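Local coordinates for protein lipolytic enzyme (Clostridium thermocellum, PDB 2VPT) that removes acetyl groups from xylan as the family 3 carbohydrate esterase catalytic domain of a larger cellulosomal protein, at residues Tyr27-Tyr32 / Ser50-Leu55; Asn74-Leu79 / Ile111-Thr116; Thr122-Asp127 / Tyr157-Ser162; Tyr129-Ala134 / Ile164-Asn169. One frame throughout, in Å; residues are numbered along the deposited sequence.

Interaction 1 (Tyr27-Tyr32 / Ser50-Leu55); sequences YRTELY and SGPSSL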
# COMPACT_ATOMS: atom_id res chain seq x y z
N TYR A 27 -3.07 -4.54 -10.77
CA TYR A 27 -3.96 -5.11 -11.76
C TYR A 27 -5.28 -5.57 -11.14
O TYR A 27 -6.18 -6.01 -11.86
CB TYR A 27 -3.28 -6.29 -12.48
CG TYR A 27 -2.99 -7.48 -11.59
CD1 TYR A 27 -3.94 -8.46 -11.39
CD2 TYR A 27 -1.76 -7.62 -10.93
CE1 TYR A 27 -3.71 -9.55 -10.58
CE2 TYR A 27 -1.52 -8.71 -10.10
CZ TYR A 27 -2.50 -9.67 -9.92
OH TYR A 27 -2.31 -10.78 -9.12
N ARG A 28 -5.36 -5.54 -9.82
CA ARG A 28 -6.52 -6.09 -9.11
C ARG A 28 -7.80 -5.30 -9.39
O ARG A 28 -8.87 -5.89 -9.52
CB ARG A 28 -6.23 -6.19 -7.60
CG ARG A 28 -5.15 -7.24 -7.30
CD ARG A 28 -4.63 -7.18 -5.89
NE ARG A 28 -3.76 -6.04 -5.62
CZ ARG A 28 -4.09 -4.94 -4.93
NH1 ARG A 28 -5.31 -4.73 -4.44
NH2 ARG A 28 -3.18 -4.01 -4.77
N THR A 29 -7.68 -3.99 -9.54
CA THR A 29 -8.87 -3.14 -9.79
C THR A 29 -9.57 -3.57 -11.08
O THR A 29 -10.75 -3.91 -11.09
CB THR A 29 -8.45 -1.67 -9.89
OG1 THR A 29 -7.71 -1.33 -8.72
CG2 THR A 29 -9.67 -0.76 -10.03
N GLU A 30 -8.83 -3.59 -12.17
CA GLU A 30 -9.43 -3.94 -13.47
C GLU A 30 -9.75 -5.43 -13.55
O GLU A 30 -10.76 -5.82 -14.12
CB GLU A 30 -8.53 -3.48 -14.60
CG GLU A 30 -9.02 -3.77 -16.02
CD GLU A 30 -10.29 -3.03 -16.38
OE1 GLU A 30 -10.59 -1.99 -15.75
OE2 GLU A 30 -10.98 -3.49 -17.32
N LEU A 31 -8.90 -6.29 -13.00
CA LEU A 31 -9.17 -7.71 -13.12
C LEU A 31 -10.42 -8.09 -12.34
O LEU A 31 -11.20 -8.93 -12.81
CB LEU A 31 -7.97 -8.55 -12.68
CG LEU A 31 -8.11 -10.06 -12.87
CD1 LEU A 31 -8.35 -10.41 -14.34
CD2 LEU A 31 -6.86 -10.76 -12.37
N TYR A 32 -10.63 -7.49 -11.17
CA TYR A 32 -11.85 -7.76 -10.41
C TYR A 32 -13.08 -7.41 -11.24
O TYR A 32 -14.07 -8.16 -11.22
CB TYR A 32 -11.85 -6.98 -9.09
CG TYR A 32 -12.94 -7.41 -8.14
CD1 TYR A 32 -12.80 -8.54 -7.36
CD2 TYR A 32 -14.14 -6.72 -8.08
CE1 TYR A 32 -13.79 -8.97 -6.52
CE2 TYR A 32 -15.14 -7.14 -7.24
CZ TYR A 32 -14.98 -8.26 -6.46
OH TYR A 32 -15.96 -8.69 -5.61
N SER A 50 -5.26 -2.69 0.14
CA SER A 50 -4.99 -1.43 -0.53
C SER A 50 -5.70 -1.38 -1.86
O SER A 50 -5.96 -2.41 -2.48
CB SER A 50 -3.49 -1.23 -0.75
OG SER A 50 -2.93 -2.15 -1.68
N GLY A 51 -5.98 -0.16 -2.32
CA GLY A 51 -6.62 0.02 -3.59
C GLY A 51 -7.41 1.30 -3.64
O GLY A 51 -7.64 1.93 -2.61
N PRO A 52 -7.88 1.67 -4.83
CA PRO A 52 -8.76 2.82 -4.96
C PRO A 52 -10.13 2.51 -4.39
O PRO A 52 -10.49 1.35 -4.22
CB PRO A 52 -8.86 3.00 -6.46
CG PRO A 52 -8.69 1.63 -7.02
CD PRO A 52 -7.68 0.97 -6.11
N SER A 53 -10.91 3.56 -4.13
CA SER A 53 -12.27 3.39 -3.64
C SER A 53 -13.13 2.49 -4.53
O SER A 53 -14.02 1.79 -4.05
CB SER A 53 -12.94 4.76 -3.45
OG SER A 53 -12.59 5.29 -2.18
N SER A 54 -12.83 2.50 -5.83
CA SER A 54 -13.61 1.76 -6.82
C SER A 54 -13.48 0.24 -6.75
O SER A 54 -14.33 -0.48 -7.25
CB SER A 54 -13.29 2.22 -8.23
OG SER A 54 -11.99 1.79 -8.64
N LEU A 55 -12.38 -0.25 -6.15
CA LEU A 55 -12.16 -1.68 -6.06
C LEU A 55 -12.89 -2.22 -4.83
O LEU A 55 -12.54 -1.86 -3.71
CB LEU A 55 -10.65 -1.94 -5.94
CG LEU A 55 -10.21 -3.39 -5.64
CD1 LEU A 55 -10.83 -4.39 -6.61
CD2 LEU A 55 -8.66 -3.48 -5.64
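Arg28 reaches from the first turn of helix 28-37 to the backbone of Ser50, where its NH1 donates to Ser50 O over 3.1 Å with an N-H...O angle of 167°. The acceptor lies at the edge of the guanidinium, in its plane, while NH1 is tilted 26° from the carbonyl plane of Ser50. A bend at chi3 (-73°) turns the group toward the loop. Its other nitrogens are also used: NE donates to Thr16 O and NH2 to Met24 O, so bonds to three backbone carbonyls should fix the rotation of the guanidinium. Ser50 OG is engaged by Met24 O and His60 NE2.

This helix flanks the central sheet of an SGNH (GDSL-like) hydrolase fold, and 50-55 belongs to the connection between strands 48-49 and 59-62, where a type I turn from Pro52 to Leu55 directs Leu55 back at the helix.

Van der Waals contact centres on that leucine. Its CD1 lies 3.7 Å from Tyr32 CB, and its CD2 approaches Arg28 NH1 at 3.8 Å, the two side chains crossing near a right angle. Thr29 fills the middle: Thr29 OG1 lies 3.5 Å from Pro52 CD, and CG2 touches Ser54 OG at 3.7 Å. Beyond the turn, Tyr32 packs on Pro56 and Asp57, its side chain about 7 Å from the bound calcium ion that Asp57 helps to bind.

Interaction 2 (Asn74-Leu79 / Ile111-Thr116); sequences NINNWL and IDQIFT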
# COMPACT_ATOMS: atom_id res chain seq x y z
N ASN A 74 7.27 -16.93 4.42
CA ASN A 74 5.98 -16.65 5.05
C ASN A 74 4.76 -17.26 4.38
O ASN A 74 3.71 -17.34 5.01
CB ASN A 74 5.80 -15.14 5.15
CG ASN A 74 6.89 -14.50 5.94
OD1 ASN A 74 6.97 -14.70 7.16
ND2 ASN A 74 7.78 -13.79 5.26
N ILE A 75 4.88 -17.72 3.14
CA ILE A 75 3.69 -18.09 2.37
C ILE A 75 2.93 -19.30 2.96
O ILE A 75 1.72 -19.41 2.79
CB ILE A 75 4.05 -18.33 0.90
CG1 ILE A 75 2.80 -18.31 0.02
CG2 ILE A 75 4.88 -19.60 0.75
CD1 ILE A 75 3.10 -18.19 -1.47
N ASN A 76 3.61 -20.18 3.69
CA ASN A 76 2.90 -21.31 4.30
C ASN A 76 1.84 -20.80 5.25
O ASN A 76 0.73 -21.32 5.29
CB ASN A 76 3.84 -22.23 5.07
CG ASN A 76 4.80 -22.96 4.19
OD1 ASN A 76 4.82 -22.78 2.97
ND2 ASN A 76 5.64 -23.79 4.81
N ASN A 77 2.18 -19.76 6.00
CA ASN A 77 1.22 -19.15 6.92
C ASN A 77 0.07 -18.46 6.19
O ASN A 77 -1.09 -18.58 6.59
CB ASN A 77 1.92 -18.17 7.85
CG ASN A 77 2.97 -18.84 8.72
OD1 ASN A 77 2.81 -19.97 9.15
ND2 ASN A 77 4.05 -18.12 8.98
N TRP A 78 0.40 -17.74 5.12
CA TRP A 78 -0.63 -17.06 4.34
C TRP A 78 -1.61 -18.07 3.74
O TRP A 78 -2.82 -17.87 3.76
CB TRP A 78 0.01 -16.24 3.23
CG TRP A 78 0.98 -15.20 3.69
CD1 TRP A 78 1.10 -14.67 4.94
CD2 TRP A 78 1.95 -14.54 2.88
NE1 TRP A 78 2.11 -13.75 4.96
CE2 TRP A 78 2.63 -13.63 3.71
CE3 TRP A 78 2.28 -14.62 1.54
CZ2 TRP A 78 3.65 -12.82 3.23
CZ3 TRP A 78 3.31 -13.81 1.07
CH2 TRP A 78 3.97 -12.93 1.91
N LEU A 79 -1.08 -19.14 3.17
CA LEU A 79 -1.92 -20.19 2.60
C LEU A 79 -2.82 -20.83 3.64
O LEU A 79 -3.99 -21.08 3.37
CB LEU A 79 -1.03 -21.27 1.96
CG LEU A 79 -0.33 -20.83 0.66
CD1 LEU A 79 0.77 -21.82 0.27
CD2 LEU A 79 -1.34 -20.70 -0.46
N ILE A 111 7.32 -22.75 -6.11
CA ILE A 111 6.18 -23.44 -6.72
C ILE A 111 5.95 -24.78 -6.03
O ILE A 111 4.84 -25.11 -5.63
CB ILE A 111 6.38 -23.64 -8.25
CG1 ILE A 111 6.34 -22.27 -8.96
CG2 ILE A 111 5.34 -24.61 -8.83
CD1 ILE A 111 6.92 -22.29 -10.36
N ASP A 112 7.02 -25.55 -5.86
CA ASP A 112 6.92 -26.85 -5.18
C ASP A 112 6.38 -26.69 -3.77
O ASP A 112 5.54 -27.46 -3.32
CB ASP A 112 8.28 -27.55 -5.11
CG ASP A 112 8.79 -28.02 -6.47
OD1 ASP A 112 8.05 -27.95 -7.47
OD2 ASP A 112 9.97 -28.45 -6.53
N GLN A 113 6.88 -25.68 -3.07
CA GLN A 113 6.47 -25.41 -1.70
C GLN A 113 4.98 -25.12 -1.58
O GLN A 113 4.30 -25.61 -0.69
CB GLN A 113 7.27 -24.23 -1.14
CG GLN A 113 6.93 -23.86 0.29
CD GLN A 113 7.69 -22.63 0.77
OE1 GLN A 113 8.68 -22.24 0.17
NE2 GLN A 113 7.23 -22.02 1.84
N ILE A 114 4.46 -24.30 -2.49
CA ILE A 114 3.04 -23.98 -2.51
C ILE A 114 2.18 -25.25 -2.61
O ILE A 114 1.23 -25.41 -1.85
CB ILE A 114 2.71 -22.98 -3.65
CG1 ILE A 114 3.31 -21.60 -3.31
CG2 ILE A 114 1.19 -22.89 -3.90
CD1 ILE A 114 3.42 -20.65 -4.47
N PHE A 115 2.51 -26.14 -3.54
CA PHE A 115 1.75 -27.39 -3.68
C PHE A 115 1.93 -28.36 -2.51
O PHE A 115 1.04 -29.16 -2.22
CB PHE A 115 2.11 -28.09 -4.99
CG PHE A 115 1.57 -27.41 -6.22
CD1 PHE A 115 0.20 -27.33 -6.45
CD2 PHE A 115 2.43 -26.87 -7.16
CE1 PHE A 115 -0.28 -26.72 -7.59
CE2 PHE A 115 1.94 -26.26 -8.29
CZ PHE A 115 0.58 -26.19 -8.51
N THR A 116 3.08 -28.29 -1.84
CA THR A 116 3.31 -29.12 -0.65
C THR A 116 2.33 -28.73 0.45
O THR A 116 1.73 -29.59 1.08
CB THR A 116 4.78 -29.00 -0.17
OG1 THR A 116 5.66 -29.45 -1.20
CG2 THR A 116 5.01 -29.83 1.10
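Gln113 and Asn76 join two neighbouring helices of the alpha/beta/alpha SGNH hydrolase fold, 68-82 and 104-117, whose short segments run 10.0 Å apart at a crossing angle of -35°. The polar and apolar side chains take separate places. Gln113 points at the opposite helix with its chain fully extended, CG anti to the backbone N (chi1 -179°), which carries the amide across the interface. There it meets the Asn76 amide almost perpendicularly, the planes 89° apart.

Beneath this amide pair, toward the sheet, Ile75 and Ile114 cross at about a right angle, with Ile75 CD1 3.9 Å from Ile114 CG1. The other branch of Ile75, CG2, lies under the glutamine amide at 3.5 Å from Gln113 NE2. Leu79, one turn on, packs more loosely, its CD1 4.3 Å from Ile114 CG2. Ile75 also leans on Val11 and Ile114 on Leu123, so the isoleucine pair also touches strands 5-12 and 122-126.

Gln113 NE2 has a second acceptor in Ala72 O, on the helix of Asn76. Its bond to Asn76 OD1 is short and straight, 2.8 Å with an N-H...O angle of 170°; OD1 lies in the glutamine amide plane, whereas NE2 stands above the asparagine carbonyl plane.

Interaction 3 (Thr122-Asp127 / Tyr157-Ser162); sequences TLFVAD and YFVKLS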
# COMPACT_ATOMS: atom_id res chain seq x y z
N THR A 122 -4.79 -24.25 -7.39
CA THR A 122 -4.44 -23.93 -8.76
C THR A 122 -3.53 -22.72 -8.72
O THR A 122 -3.83 -21.72 -8.07
CB THR A 122 -5.70 -23.66 -9.59
OG1 THR A 122 -6.45 -24.88 -9.69
CG2 THR A 122 -5.36 -23.16 -10.99
N LEU A 123 -2.40 -22.82 -9.42
CA LEU A 123 -1.35 -21.80 -9.37
C LEU A 123 -1.08 -21.21 -10.74
O LEU A 123 -0.90 -21.93 -11.72
CB LEU A 123 -0.06 -22.40 -8.80
CG LEU A 123 1.16 -21.49 -8.68
CD1 LEU A 123 0.96 -20.32 -7.71
CD2 LEU A 123 2.40 -22.29 -8.25
N PHE A 124 -1.09 -19.89 -10.81
CA PHE A 124 -0.67 -19.13 -11.98
C PHE A 124 0.62 -18.41 -11.65
O PHE A 124 0.73 -17.81 -10.59
CB PHE A 124 -1.75 -18.13 -12.38
CG PHE A 124 -3.00 -18.77 -12.91
CD1 PHE A 124 -3.09 -19.11 -14.23
CD2 PHE A 124 -4.05 -19.08 -12.07
CE1 PHE A 124 -4.22 -19.71 -14.73
CE2 PHE A 124 -5.19 -19.70 -12.57
CZ PHE A 124 -5.27 -20.00 -13.91
N VAL A 125 1.58 -18.49 -12.57
CA VAL A 125 2.89 -17.86 -12.41
C VAL A 125 3.11 -16.91 -13.57
O VAL A 125 3.07 -17.34 -14.73
CB VAL A 125 4.01 -18.91 -12.36
CG1 VAL A 125 5.37 -18.22 -12.25
CG2 VAL A 125 3.77 -19.87 -11.18
N ALA A 126 3.37 -15.64 -13.26
CA ALA A 126 3.57 -14.60 -14.26
C ALA A 126 5.03 -14.22 -14.47
O ALA A 126 5.84 -14.25 -13.54
CB ALA A 126 2.79 -13.35 -13.87
N ASP A 127 5.36 -13.83 -15.71
CA ASP A 127 6.57 -13.04 -15.96
C ASP A 127 6.25 -11.54 -15.90
O ASP A 127 5.14 -11.16 -15.51
CB ASP A 127 7.30 -13.51 -17.23
CG ASP A 127 6.61 -13.15 -18.51
OD1 ASP A 127 5.49 -12.61 -18.49
OD2 ASP A 127 7.23 -13.41 -19.58
N TYR A 157 0.19 -22.85 -14.28
CA TYR A 157 -0.04 -22.27 -15.59
C TYR A 157 0.72 -20.96 -15.70
O TYR A 157 0.77 -20.20 -14.74
CB TYR A 157 -1.55 -22.03 -15.79
CG TYR A 157 -2.35 -23.28 -15.57
CD1 TYR A 157 -2.51 -24.21 -16.60
CD2 TYR A 157 -2.91 -23.58 -14.33
CE1 TYR A 157 -3.22 -25.39 -16.39
CE2 TYR A 157 -3.62 -24.75 -14.11
CZ TYR A 157 -3.77 -25.66 -15.15
OH TYR A 157 -4.47 -26.83 -14.96
N PHE A 158 1.30 -20.71 -16.87
CA PHE A 158 2.09 -19.53 -17.14
C PHE A 158 1.21 -18.40 -17.63
O PHE A 158 0.35 -18.58 -18.49
CB PHE A 158 3.16 -19.87 -18.19
CG PHE A 158 4.03 -18.71 -18.61
CD1 PHE A 158 4.73 -17.96 -17.68
CD2 PHE A 158 4.17 -18.40 -19.94
CE1 PHE A 158 5.53 -16.91 -18.09
CE2 PHE A 158 4.97 -17.37 -20.35
CZ PHE A 158 5.65 -16.61 -19.42
N VAL A 159 1.43 -17.21 -17.09
CA VAL A 159 0.76 -16.00 -17.52
C VAL A 159 1.80 -15.07 -18.12
O VAL A 159 2.67 -14.53 -17.43
CB VAL A 159 0.04 -15.32 -16.34
CG1 VAL A 159 -0.62 -14.01 -16.79
CG2 VAL A 159 -0.98 -16.29 -15.72
N LYS A 160 1.74 -14.93 -19.44
CA LYS A 160 2.77 -14.19 -20.17
C LYS A 160 2.49 -12.69 -20.18
O LYS A 160 2.15 -12.10 -21.20
CB LYS A 160 2.88 -14.72 -21.61
CG LYS A 160 4.11 -14.23 -22.34
CD LYS A 160 4.26 -14.86 -23.71
CE LYS A 160 5.18 -14.08 -24.61
NZ LYS A 160 5.58 -14.89 -25.80
N LEU A 161 2.67 -12.05 -19.03
CA LEU A 161 2.53 -10.60 -18.95
C LEU A 161 3.48 -9.86 -19.88
O LEU A 161 3.21 -8.72 -20.31
CB LEU A 161 2.70 -10.10 -17.50
CG LEU A 161 1.71 -10.68 -16.49
CD1 LEU A 161 1.94 -10.09 -15.11
CD2 LEU A 161 0.26 -10.45 -16.93
N SER A 162 4.60 -10.50 -20.22
CA SER A 162 5.56 -9.89 -21.15
C SER A 162 5.04 -9.72 -22.58
O SER A 162 5.69 -9.02 -23.36
CB SER A 162 6.86 -10.70 -21.19
OG SER A 162 6.63 -12.02 -21.63
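Asp127 OD2 accepts a very short hydrogen bond, 2.5 Å, from Ser162 OG, while OD1 of the same carboxylate takes the backbone N-H of Ser162 at 2.9 Å. Both oxygens are met on their syn sides, somewhat out of the carboxylate plane, so one serine grips the group at two points and should fix its rotation. Asp127 CG stands between its backbone N and carbonyl carbon (chi1 72°), which swings the carboxylate over the chain after the opposite strand; Phe158 presents its ring edge to it, CZ 3.6 Å from Asp127 OD2.

The backbones form a parallel beta ladder, two adjacent strands of the central sheet of the SGNH hydrolase fold. Tyr157 straddles Phe124, giving its N-H to Leu123 O and taking that of Val125 at 2.9 Å (Val125 N to Tyr157 O), and Val125 O then accepts from Val159 N. The last rung, Asp127 N to Val159 O, stretches to 3.3 Å as the strands end. The Phe124 ring lies obliquely to that of Tyr157, its CD1 3.7 Å from Tyr157 CB.

Strand 122-126 is flanked by strands 86-90 and 156-159. Helix 181-203 packs on the sheet face of Phe124 and Tyr157, and helices 104-117 and 142-151 on that of Val125 and Phe158.

Interaction 4 (Tyr129-Ala134 / Ile164-Asn169); sequences YPWPEA and IQFDRN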
# COMPACT_ATOMS: atom_id res chain seq x y z
N TYR A 129 6.26 -7.39 -17.41
CA TYR A 129 6.34 -6.44 -18.51
C TYR A 129 7.83 -6.10 -18.70
O TYR A 129 8.61 -6.14 -17.75
CB TYR A 129 5.50 -5.19 -18.22
CG TYR A 129 5.83 -4.50 -16.92
CD1 TYR A 129 6.73 -3.45 -16.89
CD2 TYR A 129 5.25 -4.92 -15.72
CE1 TYR A 129 7.06 -2.82 -15.71
CE2 TYR A 129 5.58 -4.30 -14.52
CZ TYR A 129 6.48 -3.25 -14.52
OH TYR A 129 6.80 -2.60 -13.34
N PRO A 130 8.25 -5.81 -19.93
CA PRO A 130 9.69 -5.69 -20.23
C PRO A 130 10.34 -4.34 -19.84
O PRO A 130 10.88 -3.63 -20.69
CB PRO A 130 9.72 -5.91 -21.74
CG PRO A 130 8.45 -5.28 -22.19
CD PRO A 130 7.43 -5.66 -21.14
N TRP A 131 10.28 -4.01 -18.55
CA TRP A 131 10.85 -2.76 -18.05
C TRP A 131 11.22 -2.93 -16.59
O TRP A 131 10.39 -3.40 -15.81
CB TRP A 131 9.81 -1.64 -18.18
CG TRP A 131 10.38 -0.29 -17.91
CD1 TRP A 131 10.25 0.44 -16.77
CD2 TRP A 131 11.18 0.49 -18.80
NE1 TRP A 131 10.92 1.64 -16.90
CE2 TRP A 131 11.50 1.69 -18.14
CE3 TRP A 131 11.66 0.29 -20.10
CZ2 TRP A 131 12.28 2.69 -18.73
CZ3 TRP A 131 12.43 1.28 -20.69
CH2 TRP A 131 12.73 2.47 -20.00
N PRO A 132 12.48 -2.62 -16.21
CA PRO A 132 13.59 -2.23 -17.06
C PRO A 132 13.99 -3.37 -17.99
O PRO A 132 13.64 -4.52 -17.74
CB PRO A 132 14.72 -1.93 -16.06
CG PRO A 132 14.38 -2.71 -14.87
CD PRO A 132 12.88 -2.71 -14.80
N GLU A 133 14.72 -3.04 -19.05
CA GLU A 133 15.18 -4.02 -20.05
C GLU A 133 15.79 -5.26 -19.40
O GLU A 133 15.57 -6.38 -19.86
CB GLU A 133 16.18 -3.34 -21.01
CG GLU A 133 16.95 -4.26 -21.96
CD GLU A 133 16.23 -4.56 -23.27
OE1 GLU A 133 15.01 -4.28 -23.38
OE2 GLU A 133 16.89 -5.09 -24.20
N ALA A 134 16.53 -5.07 -18.31
CA ALA A 134 17.22 -6.14 -17.61
C ALA A 134 16.29 -7.28 -17.18
O ALA A 134 16.71 -8.42 -17.07
CB ALA A 134 17.96 -5.60 -16.40
N ILE A 164 2.49 -8.02 -23.23
CA ILE A 164 1.99 -6.65 -23.23
C ILE A 164 2.52 -5.86 -24.43
O ILE A 164 3.70 -5.95 -24.77
CB ILE A 164 2.33 -5.92 -21.88
CG1 ILE A 164 1.67 -4.54 -21.81
CG2 ILE A 164 3.86 -5.82 -21.70
CD1 ILE A 164 1.70 -3.93 -20.41
N GLN A 165 1.61 -5.13 -25.08
CA GLN A 165 1.97 -4.17 -26.11
C GLN A 165 2.53 -2.95 -25.40
O GLN A 165 1.82 -1.99 -25.10
CB GLN A 165 0.72 -3.80 -26.94
CG GLN A 165 0.88 -2.62 -27.92
CD GLN A 165 0.36 -1.27 -27.39
OE1 GLN A 165 0.95 -0.22 -27.65
NE2 GLN A 165 -0.76 -1.30 -26.66
N PHE A 166 3.82 -3.00 -25.11
CA PHE A 166 4.43 -2.06 -24.17
C PHE A 166 4.76 -0.72 -24.81
O PHE A 166 5.42 -0.66 -25.84
CB PHE A 166 5.69 -2.67 -23.56
CG PHE A 166 6.30 -1.82 -22.49
CD1 PHE A 166 5.68 -1.68 -21.26
CD2 PHE A 166 7.51 -1.16 -22.71
CE1 PHE A 166 6.24 -0.89 -20.26
CE2 PHE A 166 8.07 -0.37 -21.72
CZ PHE A 166 7.44 -0.23 -20.49
N ASP A 167 4.29 0.35 -24.18
CA ASP A 167 4.58 1.70 -24.60
C ASP A 167 4.99 2.48 -23.36
O ASP A 167 4.16 2.79 -22.51
CB ASP A 167 3.34 2.30 -25.25
CG ASP A 167 3.59 3.68 -25.83
OD1 ASP A 167 4.63 4.30 -25.53
OD2 ASP A 167 2.73 4.14 -26.61
N ARG A 168 6.27 2.77 -23.26
CA ARG A 168 6.83 3.49 -22.11
C ARG A 168 6.18 4.85 -21.88
O ARG A 168 6.16 5.34 -20.74
CB ARG A 168 8.35 3.63 -22.27
CG ARG A 168 8.78 4.39 -23.53
CD ARG A 168 9.87 3.66 -24.32
NE ARG A 168 9.51 2.27 -24.65
CZ ARG A 168 8.61 1.90 -25.56
NH1 ARG A 168 7.91 2.81 -26.25
NH2 ARG A 168 8.38 0.62 -25.77
N ASN A 169 5.67 5.47 -22.94
CA ASN A 169 5.01 6.78 -22.83
C ASN A 169 3.57 6.73 -22.29
O ASN A 169 3.01 7.78 -21.97
CB ASN A 169 5.05 7.50 -24.18
CG ASN A 169 6.46 7.81 -24.64
OD1 ASN A 169 7.30 8.26 -23.85
ND2 ASN A 169 6.74 7.57 -25.91
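Phe166 is the apolar centre of this contact, sending its ring into the bend made by Tyr129, Pro130 and Trp131. CG is anti to the backbone N (chi1 -174°), which extends the ring toward the opposite loop, and its far end, CZ, comes within 3.6 Å of Trp131 CB. The phenyl and indole planes are only 29° apart but slid past each other, so the rings barely overlap and the closest touch is made by the tryptophan's methylene. Nearer the backbone, Phe166 CB passes Pro130 CG at 4.0 Å, the two side chains running antiparallel. The other tight point is Ile164 CG2, which sits 3.6 Å from Pro130 CD and 3.9 Å from Tyr129 CB. Pro130 is the centre of an inverse gamma turn, and helix 181-203 backs Ile164 through Ile187 and Ile190.

Toward solvent the packing thins out. Arg168 points at the opposite loop, yet its side chain makes no close contact with 129-134, and its guanidinium makes a weak bond back to Phe166 O. Asp167 turns to its own chain, capping the start of helix 168-171 by accepting Asn169 N at 3.0 Å from Asp167 OD1.

No hydrogen bond spans the two segments. Tyr129 OH hydrogen-bonds to Leu177 O, and Trp131 NE1 to Gly176 O; apolar contact thus holds the loops together, while the polar atoms of Tyr129 and Trp131 bind the backbone of Gly176 and Leu177, between Asp175 and His178 of a probable Ser-His-Asp triad.

All four interactions belong to one SGNH hydrolase domain. Interactions 1, 2 and 3 come in series along the chain, whereas the segments of interactions 3 and 4 alternate, their centres about 17 Å apart. Interaction 3 lies within the central sheet, its centre about 7 Å from that of the chain. Interaction 2 packs a helix pair on it, Ile111 of helix 104-117 touching Leu123 and Val125. Interactions 2 and 4 sit on opposite sides of the chain's centre, about 30 Å between their own centres. Interaction 1, its centre about 20 Å from that of interaction 3, borders the calcium site. Interaction 4 continues from the strand ends of interaction 3 toward the probable catalytic residues.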